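Local atomic coordinates of hexokinase (Schistosoma mansoni, PDB entry 1BDG), a protein that catalyses the ATP-dependent phosphorylation of glucose and other hexoses to hexose 6-phosphates, the first step of glycolysis. Residues A203-E208 and E393-V398; E411-M416 and F427-S432. All coordinates share one frame; numbering follows the deposited sequence.

Interaction 1 of 2, residues A203-E208 and E393-V398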
loop_
_atom_site.group_PDB
_atom_site.type_symbol
_atom_site.label_atom_id
_atom_site.label_comp_id
_atom_site.label_asym_id
_atom_site.label_seq_id
_atom_site.Cartn_x
_atom_site.Cartn_y
_atom_site.Cartn_z
ATOM N N ALA A 203 -14.873 -1.942 -0.795
ATOM C CA ALA A 203 -16.214 -1.354 -0.808
ATOM C C ALA A 203 -16.511 -0.524 -2.080
ATOM O O ALA A 203 -17.550 -0.718 -2.711
ATOM C CB ALA A 203 -16.435 -0.524 0.439
ATOM N N SER A 204 -15.629 0.395 -2.464
ATOM C CA SER A 204 -15.863 1.186 -3.678
ATOM C C SER A 204 -16.045 0.250 -4.855
ATOM O O SER A 204 -16.860 0.504 -5.758
ATOM C CB SER A 204 -14.677 2.094 -4.000
ATOM O OG SER A 204 -14.623 3.216 -3.144
ATOM N N CYS A 205 -15.277 -0.837 -4.830
ATOM C CA CYS A 205 -15.299 -1.835 -5.880
ATOM C C CYS A 205 -16.570 -2.675 -5.917
ATOM O O CYS A 205 -17.093 -2.944 -6.996
ATOM C CB CYS A 205 -14.079 -2.727 -5.738
ATOM S SG CYS A 205 -13.950 -4.067 -6.958
ATOM N N ALA A 206 -17.065 -3.080 -4.748
ATOM C CA ALA A 206 -18.276 -3.898 -4.647
ATOM C C ALA A 206 -19.496 -3.094 -5.116
ATOM O O ALA A 206 -20.362 -3.616 -5.833
ATOM C CB ALA A 206 -18.469 -4.371 -3.211
ATOM N N LEU A 207 -19.536 -1.821 -4.719
ATOM C CA LEU A 207 -20.607 -0.896 -5.088
ATOM C C LEU A 207 -20.828 -0.847 -6.584
ATOM O O LEU A 207 -21.912 -0.486 -7.042
ATOM C CB LEU A 207 -20.268 0.516 -4.620
ATOM C CG LEU A 207 -20.414 0.842 -3.140
ATOM C CD1 LEU A 207 -19.904 2.256 -2.829
ATOM C CD2 LEU A 207 -21.892 0.695 -2.798
ATOM N N GLU A 208 -19.781 -1.138 -7.348
ATOM C CA GLU A 208 -19.852 -1.129 -8.807
ATOM C C GLU A 208 -19.967 -2.552 -9.343
ATOM O O GLU A 208 -20.923 -2.886 -10.040
ATOM C CB GLU A 208 -18.608 -0.455 -9.389
ATOM C CG GLU A 208 -18.334 0.938 -8.787
ATOM C CD GLU A 208 -17.104 1.616 -9.381
ATOM O OE1 GLU A 208 -17.225 2.227 -10.477
ATOM O OE2 GLU A 208 -16.028 1.543 -8.746
ATOM N N GLU A 393 -15.219 -16.833 -9.308
ATOM C CA GLU A 393 -15.256 -15.569 -10.050
ATOM C C GLU A 393 -14.914 -14.406 -9.118
ATOM O O GLU A 393 -15.764 -13.886 -8.414
ATOM C CB GLU A 393 -16.637 -15.368 -10.660
ATOM C CG GLU A 393 -16.614 -14.819 -12.071
ATOM C CD GLU A 393 -17.516 -15.613 -13.009
ATOM O OE1 GLU A 393 -18.754 -15.603 -12.808
ATOM O OE2 GLU A 393 -16.981 -16.258 -13.947
ATOM N N VAL A 394 -13.654 -14.008 -9.119
ATOM C CA VAL A 394 -13.190 -12.943 -8.258
ATOM C C VAL A 394 -12.827 -11.648 -8.985
ATOM O O VAL A 394 -11.996 -11.657 -9.896
ATOM C CB VAL A 394 -11.924 -13.385 -7.498
ATOM C CG1 VAL A 394 -11.610 -12.396 -6.384
ATOM C CG2 VAL A 394 -12.075 -14.799 -6.961
ATOM N N THR A 395 -13.474 -10.548 -8.608
ATOM C CA THR A 395 -13.154 -9.225 -9.148
ATOM C C THR A 395 -12.252 -8.625 -8.053
ATOM O O THR A 395 -12.602 -8.660 -6.861
ATOM C CB THR A 395 -14.419 -8.339 -9.365
ATOM O OG1 THR A 395 -15.110 -8.758 -10.553
ATOM C CG2 THR A 395 -14.043 -6.873 -9.505
ATOM N N VAL A 396 -11.095 -8.109 -8.452
ATOM C CA VAL A 396 -10.121 -7.540 -7.523
ATOM C C VAL A 396 -10.063 -6.024 -7.676
ATOM O O VAL A 396 -9.781 -5.529 -8.765
ATOM C CB VAL A 396 -8.723 -8.139 -7.827
ATOM C CG1 VAL A 396 -7.682 -7.632 -6.856
ATOM C CG2 VAL A 396 -8.793 -9.652 -7.831
ATOM N N GLY A 397 -10.297 -5.281 -6.601
ATOM C CA GLY A 397 -10.268 -3.825 -6.699
ATOM C C GLY A 397 -8.890 -3.279 -6.413
ATOM O O GLY A 397 -8.428 -3.436 -5.300
ATOM N N VAL A 398 -8.237 -2.621 -7.368
ATOM C CA VAL A 398 -6.872 -2.108 -7.125
ATOM C C VAL A 398 -6.762 -0.595 -6.955
ATOM O O VAL A 398 -7.645 0.162 -7.339
ATOM C CB VAL A 398 -5.870 -2.460 -8.280
ATOM C CG1 VAL A 398 -4.495 -2.719 -7.709
ATOM C CG2 VAL A 398 -6.326 -3.635 -9.116
#
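With chi1 at 179°, Cys-205 holds SG opposite its own backbone nitrogen and set toward the strand, while Thr-395 is turned so that OG1 lies beside its nitrogen (chi1 -77°) and the methyl CG2 takes the position opposite that nitrogen. The sulfur and the methyl therefore meet across the gap, with SG of Cys-205 3.8 Å from CG2 of Thr-395. Two residues further along the strand, the same SG rests 3.7 Å from CA of Gly-397. The absence of a side chain at Gly-397 lets the cysteine settle directly against the strand's backbone, and the CA atoms of Cys-205 and Gly-397 are only 5.5 Å apart.

Packing alone joins the two segments. The sulfur is engaged in a disulfide with Cys-212, on the strand next to 393-399, so the helix is tied covalently to one strand and leans on its neighbour. Thr-395, whose methyl meets the sulfur, makes a weak hydrogen bond through OG1 to Asp-209, and Val-396 points its side chain to the other face of the sheet. A small buried patch thus seats the C-terminal part of helix 197-206 on the central sheet of the large subdomain, the layered alpha/beta packing of the actin-like ATPase fold to which hexokinases belong.

Interaction 2 of 2, residues E411-M416 and F427-S432. With SO4 (sulfate ion), chain D.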
loop_
_atom_site.group_PDB
_atom_site.type_symbol
_atom_site.label_atom_id
_atom_site.label_comp_id
_atom_site.label_asym_id
_atom_site.label_seq_id
_atom_site.Cartn_x
_atom_site.Cartn_y
_atom_site.Cartn_z
ATOM N N GLU A 411 0.680 -5.192 -15.902
ATOM C CA GLU A 411 0.923 -6.068 -17.033
ATOM C C GLU A 411 1.651 -7.333 -16.580
ATOM O O GLU A 411 1.317 -8.427 -17.011
ATOM C CB GLU A 411 1.740 -5.329 -18.095
ATOM C CG GLU A 411 0.983 -4.314 -18.967
ATOM C CD GLU A 411 0.055 -3.368 -18.194
ATOM O OE1 GLU A 411 0.528 -2.592 -17.308
ATOM O OE2 GLU A 411 -1.169 -3.385 -18.512
ATOM N N ARG A 412 2.614 -7.179 -15.678
ATOM C CA ARG A 412 3.399 -8.298 -15.164
ATOM C C ARG A 412 2.770 -8.999 -13.948
ATOM O O ARG A 412 2.770 -10.228 -13.864
ATOM C CB ARG A 412 4.817 -7.834 -14.833
ATOM C CG ARG A 412 5.626 -7.357 -16.017
ATOM C CD ARG A 412 6.956 -6.891 -15.522
ATOM N NE ARG A 412 7.809 -6.297 -16.546
ATOM C CZ ARG A 412 8.563 -5.222 -16.329
ATOM N NH1 ARG A 412 8.507 -4.610 -15.151
ATOM N NH2 ARG A 412 9.340 -4.728 -17.293
ATOM N N MET A 413 2.291 -8.217 -12.988
ATOM C CA MET A 413 1.630 -8.757 -11.801
ATOM C C MET A 413 0.641 -9.846 -12.236
ATOM O O MET A 413 0.769 -11.016 -11.834
ATOM C CB MET A 413 0.885 -7.629 -11.071
ATOM C CG MET A 413 -0.091 -8.060 -9.985
ATOM S SD MET A 413 -0.616 -6.607 -9.059
ATOM C CE MET A 413 -1.404 -5.634 -10.329
ATOM N N THR A 414 -0.295 -9.461 -13.110
ATOM C CA THR A 414 -1.322 -10.344 -13.658
ATOM C C THR A 414 -0.721 -11.647 -14.216
ATOM O O THR A 414 -1.257 -12.732 -14.005
ATOM C CB THR A 414 -2.100 -9.613 -14.773
ATOM O OG1 THR A 414 -2.609 -8.385 -14.258
ATOM C CG2 THR A 414 -3.262 -10.449 -15.269
ATOM N N ASP A 415 0.404 -11.548 -14.910
ATOM C CA ASP A 415 1.010 -12.752 -15.444
ATOM C C ASP A 415 1.377 -13.681 -14.294
ATOM O O ASP A 415 1.163 -14.896 -14.387
ATOM C CB ASP A 415 2.237 -12.429 -16.301
ATOM C CG ASP A 415 1.875 -11.719 -17.610
ATOM O OD1 ASP A 415 0.666 -11.400 -17.837
ATOM O OD2 ASP A 415 2.813 -11.476 -18.415
ATOM N N MET A 416 1.863 -13.131 -13.181
ATOM C CA MET A 416 2.225 -14.000 -12.067
ATOM C C MET A 416 0.981 -14.630 -11.423
ATOM O O MET A 416 0.957 -15.844 -11.179
ATOM C CB MET A 416 3.079 -13.271 -11.043
ATOM C CG MET A 416 3.646 -14.187 -9.965
ATOM S SD MET A 416 4.416 -15.707 -10.586
ATOM C CE MET A 416 5.506 -15.156 -11.891
ATOM N N PHE A 427 -10.589 -14.270 -12.764
ATOM C CA PHE A 427 -10.461 -13.037 -11.986
ATOM C C PHE A 427 -10.127 -11.884 -12.907
ATOM O O PHE A 427 -9.662 -12.115 -14.029
ATOM C CB PHE A 427 -9.316 -13.171 -10.963
ATOM C CG PHE A 427 -7.965 -12.750 -11.497
ATOM C CD1 PHE A 427 -7.234 -13.589 -12.333
ATOM C CD2 PHE A 427 -7.428 -11.512 -11.166
ATOM C CE1 PHE A 427 -5.988 -13.202 -12.832
ATOM C CE2 PHE A 427 -6.183 -11.116 -11.662
ATOM C CZ PHE A 427 -5.462 -11.964 -12.497
ATOM N N CYS A 428 -10.313 -10.658 -12.422
ATOM C CA CYS A 428 -9.944 -9.494 -13.212
ATOM C C CYS A 428 -9.707 -8.255 -12.356
ATOM O O CYS A 428 -10.511 -7.929 -11.479
ATOM C CB CYS A 428 -10.976 -9.211 -14.304
ATOM S SG CYS A 428 -12.414 -8.406 -13.683
ATOM N N LEU A 429 -8.586 -7.583 -12.590
ATOM C CA LEU A 429 -8.259 -6.374 -11.842
ATOM C C LEU A 429 -9.084 -5.177 -12.319
ATOM O O LEU A 429 -8.998 -4.778 -13.477
ATOM C CB LEU A 429 -6.759 -6.070 -11.942
ATOM C CG LEU A 429 -5.852 -7.096 -11.253
ATOM C CD1 LEU A 429 -4.391 -6.800 -11.516
ATOM C CD2 LEU A 429 -6.126 -7.103 -9.765
ATOM N N ARG A 430 -9.886 -4.617 -11.425
ATOM C CA ARG A 430 -10.739 -3.477 -11.742
ATOM C C ARG A 430 -10.246 -2.302 -10.894
ATOM O O ARG A 430 -10.377 -2.320 -9.670
ATOM C CB ARG A 430 -12.186 -3.839 -11.383
ATOM C CG ARG A 430 -13.279 -2.863 -11.831
ATOM C CD ARG A 430 -14.667 -3.401 -11.418
ATOM N NE ARG A 430 -15.762 -2.936 -12.280
ATOM C CZ ARG A 430 -16.162 -1.668 -12.384
ATOM N NH1 ARG A 430 -15.556 -0.723 -11.671
ATOM N NH2 ARG A 430 -17.154 -1.340 -13.216
ATOM N N LEU A 431 -9.607 -1.318 -11.522
ATOM C CA LEU A 431 -9.090 -0.150 -10.796
ATOM C C LEU A 431 -10.209 0.578 -10.071
ATOM O O LEU A 431 -11.280 0.784 -10.627
ATOM C CB LEU A 431 -8.381 0.821 -11.752
ATOM C CG LEU A 431 -8.239 2.268 -11.260
ATOM C CD1 LEU A 431 -6.816 2.562 -10.866
ATOM C CD2 LEU A 431 -8.684 3.222 -12.338
ATOM N N SER A 432 -9.944 0.968 -8.830
ATOM C CA SER A 432 -10.906 1.677 -7.993
ATOM C C SER A 432 -10.838 3.200 -8.222
ATOM O O SER A 432 -10.403 3.981 -7.351
ATOM C CB SER A 432 -10.637 1.341 -6.538
ATOM O OG SER A 432 -11.476 2.078 -5.690
HETATM S S SO4 D . 8.790 -7.774 -19.662
HETATM O O1 SO4 D . 8.436 -8.202 -20.998
HETATM O O2 SO4 D . 9.107 -6.363 -19.679
HETATM O O3 SO4 D . 7.682 -8.015 -18.773
HETATM O O4 SO4 D . 9.938 -8.524 -19.204
#
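Arg-412 NE donates a hydrogen bond of 2.8 Å to O3 of a sulfate ion, with an N-H...O angle of 159°. A second bond, from NH2 of the same residue to sulfate O2, spans 2.9 Å, so the anion sits at the guanidinium edge, its sulfur in the plane of the group, and is held by two nearly straight bonds. Its source is probably the crystallisation liquor. The extended arginine, which lies against helix 357-389, places the sulfate well apart from the contact with the strand.

Met-413 and Thr-414 are the helix residues that reach strand 427-431. CD1 of Leu-429 is the focus: it lies 3.4 Å from CE of Met-413 and 3.6 Å from OG1 of Thr-414. Met-413 runs extended as far as SD and then bends (chi3 61°), which brings its terminal methyl over to the leucine. On the other branch of Thr-414, CG2 comes obliquely to the ring of Phe-427, 3.8 Å from CZ. The segment axes, 10.4 Å apart at their closest, run nearly antiparallel at 154°.

Thr-414 OG1 is hydrogen-bonded to the carbonyl oxygen of Cys-410, one turn back, so it has a partner within the helix where it lies against the leucine methyl. Met-413 also touches Tyr-403, probably part of the ATP site. The chemistry therefore divides by place: Arg-412 binds the sulfate at one site, whereas the helix's hold on the strand rests on van der Waals contacts of methyls, a ring and one hydroxyl oxygen, which depend on shape rather than on directed bonds.

How the interactions relate
Interactions 1 and 2 follow one another along the chain, their centres 12 Å apart, and both lie in the large subdomain. They share one sheet, in which strands 393-399 and 426-431 are parallel neighbours; the connection between them includes the short helix 401-405 and helix 409-420, making a beta-alpha-beta crossover. Backbone bonds such as Val-396 O to Arg-430 N, 2.8 Å, link the two strands directly. Alternate residues serve opposite faces: Thr-395 and Gly-397 receive helix 197-206, while Val-396 and Val-398 turn the other way and pack on Leu-429, which in turn meets helix 409-420. The pair illustrates how a sheet is clad on both sides in an actin-like ATPase domain.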